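Local coordinates for protein xyloglucan-specific endo-beta-1,4-glucanase (Uncultured bacterium, PDB 4W84) that probably hydrolyses internal beta-1,4-glucosidic bonds in the backbone of xyloglucan, as a glycoside hydrolase family 5 enzyme, at residues A[282-287]-A[329-334]. The protein carries 1 engineered substitution. Residues are numbered along the deposited sequence; the frame is centred on the assembly and turned at random.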
loop_
_atom_site.group_PDB
_atom_site.type_symbol
_atom_site.label_atom_id
_atom_site.label_comp_id
_atom_site.label_asym_id
_atom_site.label_seq_id
_atom_site.Cartn_x
_atom_site.Cartn_y
_atom_site.Cartn_z
ATOM N N ASP A 282 10.105 -5.278 22.226
ATOM C CA ASP A 282 10.970 -5.443 21.060
ATOM C C ASP A 282 10.416 -4.714 19.835
ATOM O O ASP A 282 11.159 -4.068 19.093
ATOM C CB ASP A 282 11.139 -6.930 20.728
ATOM C CG ASP A 282 11.814 -7.695 21.846
ATOM O OD1 ASP A 282 13.038 -7.524 22.013
ATOM O OD2 ASP A 282 11.122 -8.462 22.544
ATOM N N ILE A 283 9.113 -4.831 19.618
ATOM C CA ILE A 283 8.492 -4.131 18.493
ATOM C C ILE A 283 8.612 -2.617 18.675
ATOM O O ILE A 283 8.925 -1.891 17.725
ATOM C CB ILE A 283 7.029 -4.577 18.278
ATOM C CG1 ILE A 283 7.001 -6.040 17.822
ATOM C CG2 ILE A 283 6.323 -3.664 17.259
ATOM C CD1 ILE A 283 5.601 -6.603 17.597
ATOM N N VAL A 284 8.404 -2.141 19.903
ATOM C CA VAL A 284 8.561 -0.717 20.196
ATOM C C VAL A 284 9.963 -0.231 19.826
ATOM O O VAL A 284 10.121 0.837 19.231
ATOM C CB VAL A 284 8.218 -0.391 21.677
ATOM C CG1 VAL A 284 8.627 1.033 22.042
ATOM C CG2 VAL A 284 6.734 -0.597 21.928
ATOM N N ARG A 285 10.981 -1.018 20.165
ATOM C CA ARG A 285 12.355 -0.688 19.779
ATOM C C ARG A 285 12.578 -0.763 18.264
ATOM O O ARG A 285 13.284 0.068 17.687
ATOM C CB ARG A 285 13.366 -1.606 20.486
ATOM C CG ARG A 285 13.624 -1.260 21.951
ATOM C CD ARG A 285 14.777 -2.091 22.528
ATOM N NE ARG A 285 14.451 -3.515 22.621
ATOM C CZ ARG A 285 13.905 -4.082 23.692
ATOM N NH1 ARG A 285 13.619 -3.343 24.757
ATOM N NH2 ARG A 285 13.637 -5.383 23.701
ATOM N N TRP A 286 11.991 -1.764 17.619
ATOM C CA TRP A 286 12.134 -1.887 16.171
ATOM C C TRP A 286 11.520 -0.672 15.466
ATOM O O TRP A 286 12.089 -0.147 14.504
ATOM C CB TRP A 286 11.486 -3.179 15.663
ATOM C CG TRP A 286 11.369 -3.220 14.160
ATOM C CD1 TRP A 286 12.352 -3.551 13.266
ATOM C CD2 TRP A 286 10.205 -2.916 13.380
ATOM N NE1 TRP A 286 11.867 -3.472 11.979
ATOM C CE2 TRP A 286 10.550 -3.090 12.023
ATOM C CE3 TRP A 286 8.902 -2.524 13.699
ATOM C CZ2 TRP A 286 9.643 -2.865 10.983
ATOM C CZ3 TRP A 286 7.998 -2.306 12.662
ATOM C CH2 TRP A 286 8.373 -2.475 11.325
ATOM N N ILE A 287 10.361 -0.232 15.950
ATOM C CA ILE A 287 9.698 0.943 15.383
ATOM C C ILE A 287 10.613 2.168 15.442
ATOM O O ILE A 287 10.729 2.926 14.469
ATOM C CB ILE A 287 8.362 1.221 16.086
ATOM C CG1 ILE A 287 7.369 0.094 15.778
ATOM C CG2 ILE A 287 7.804 2.598 15.679
ATOM C CD1 ILE A 287 6.064 0.182 16.572
ATOM N N ASP A 329 -1.527 -0.635 23.119
ATOM C CA ASP A 329 -1.332 0.814 23.091
ATOM C C ASP A 329 0.143 1.226 23.073
ATOM O O ASP A 329 0.480 2.315 22.604
ATOM C CB ASP A 329 -2.073 1.481 24.258
ATOM C CG ASP A 329 -3.577 1.558 24.031
ATOM O OD1 ASP A 329 -4.004 2.076 22.970
ATOM O OD2 ASP A 329 -4.332 1.098 24.916
ATOM N N ASP A 330 1.025 0.357 23.565
ATOM C CA ASP A 330 2.454 0.660 23.546
ATOM C C ASP A 330 3.005 0.648 22.119
ATOM O O ASP A 330 3.775 1.527 21.728
ATOM C CB ASP A 330 3.237 -0.327 24.427
ATOM C CG ASP A 330 3.011 -0.101 25.920
ATOM O OD1 ASP A 330 2.558 1.000 26.301
ATOM O OD2 ASP A 330 3.294 -1.028 26.715
ATOM N N ILE A 331 2.630 -0.365 21.344
ATOM C CA ILE A 331 3.046 -0.429 19.944
ATOM C C ILE A 331 2.444 0.754 19.173
ATOM O O ILE A 331 3.150 1.477 18.465
ATOM C CB ILE A 331 2.656 -1.779 19.295
ATOM C CG1 ILE A 331 3.446 -2.930 19.940
ATOM C CG2 ILE A 331 2.919 -1.754 17.791
ATOM C CD1 ILE A 331 2.946 -4.342 19.542
ATOM N N VAL A 332 1.145 0.966 19.338
ATOM C CA VAL A 332 0.460 2.071 18.668
ATOM C C VAL A 332 1.071 3.434 19.036
ATOM O O VAL A 332 1.296 4.275 18.156
ATOM C CB VAL A 332 -1.055 2.012 18.929
ATOM C CG1 VAL A 332 -1.781 3.219 18.319
ATOM C CG2 VAL A 332 -1.618 0.710 18.348
ATOM N N ASP A 333 1.371 3.642 20.320
ATOM C CA ASP A 333 2.037 4.875 20.750
ATOM C C ASP A 333 3.329 5.113 19.975
ATOM O O ASP A 333 3.600 6.227 19.535
ATOM C CB ASP A 333 2.387 4.838 22.253
ATOM C CG ASP A 333 1.185 5.054 23.158
ATOM O OD1 ASP A 333 0.090 5.386 22.657
ATOM O OD2 ASP A 333 1.355 4.908 24.395
ATOM N N ALA A 334 4.151 4.071 19.835
ATOM C CA ALA A 334 5.449 4.241 19.182
ATOM C C ALA A 334 5.265 4.684 17.733
ATOM O O ALA A 334 6.025 5.511 17.218
ATOM C CB ALA A 334 6.273 2.955 19.254
#
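Ile283 and Ile331 meet with nearly the same first torsion. In Ile283 (chi1 -67°) and Ile331 (chi1 -66°) the CG2 methyl lies anti to the backbone N, and the CG1 arm lies anti to the carbonyl carbon. This leaves the CG2 methyls and the ends of the CG1 arms as touching groups. The two methyls face each other, Ile283 CG2 to Ile331 CG2 at 3.9 Å. The ends of the extended arms also touch, Ile283 CD1 to Ile331 CD1 at 4.0 Å, with the side chains at a slant to one another. One turn further along, Ile287 reaches across with its CD1. This methyl lies near both Ile331 CG2 and Ala334 CB, each 3.9 Å from Ile287 CD1. Ile287 CG2 rests against the backbone of the other helix, 3.7 Å from Ala334 O. Ala334 is short, and Ile287 and Val284 both pack on its CB. Val284 borders the contact on its more exposed flank. There Val284 CG1 touches Ala334 CB at 4.1 Å, and Val284 CG2 lies 3.6 Å from Asp330 O. No hydrogen bond or salt bridge links the two segments; they meet through apolar side chains and backbone carbonyls. Arg285 forms a salt bridge with Asp282 in its own helix. Asp329 and, less surely, Asp333 form salt bridges with Arg53. The axes of 282-287 and 329-334 run nearly parallel, at 4°, with a closest approach of 9.0 Å. Phe230 of the short helix 228-231 packs on Ile283, and Phe276 on Ile331. The contact lies on the outer layer of the family 5 (beta/alpha)8 TIM barrel. Helix 280-295 connects parallel strands 267-272 and 300-305, the seventh and eighth of the barrel, and helix 329-336 follows the small hairpin of strands 319-320 and 325-326.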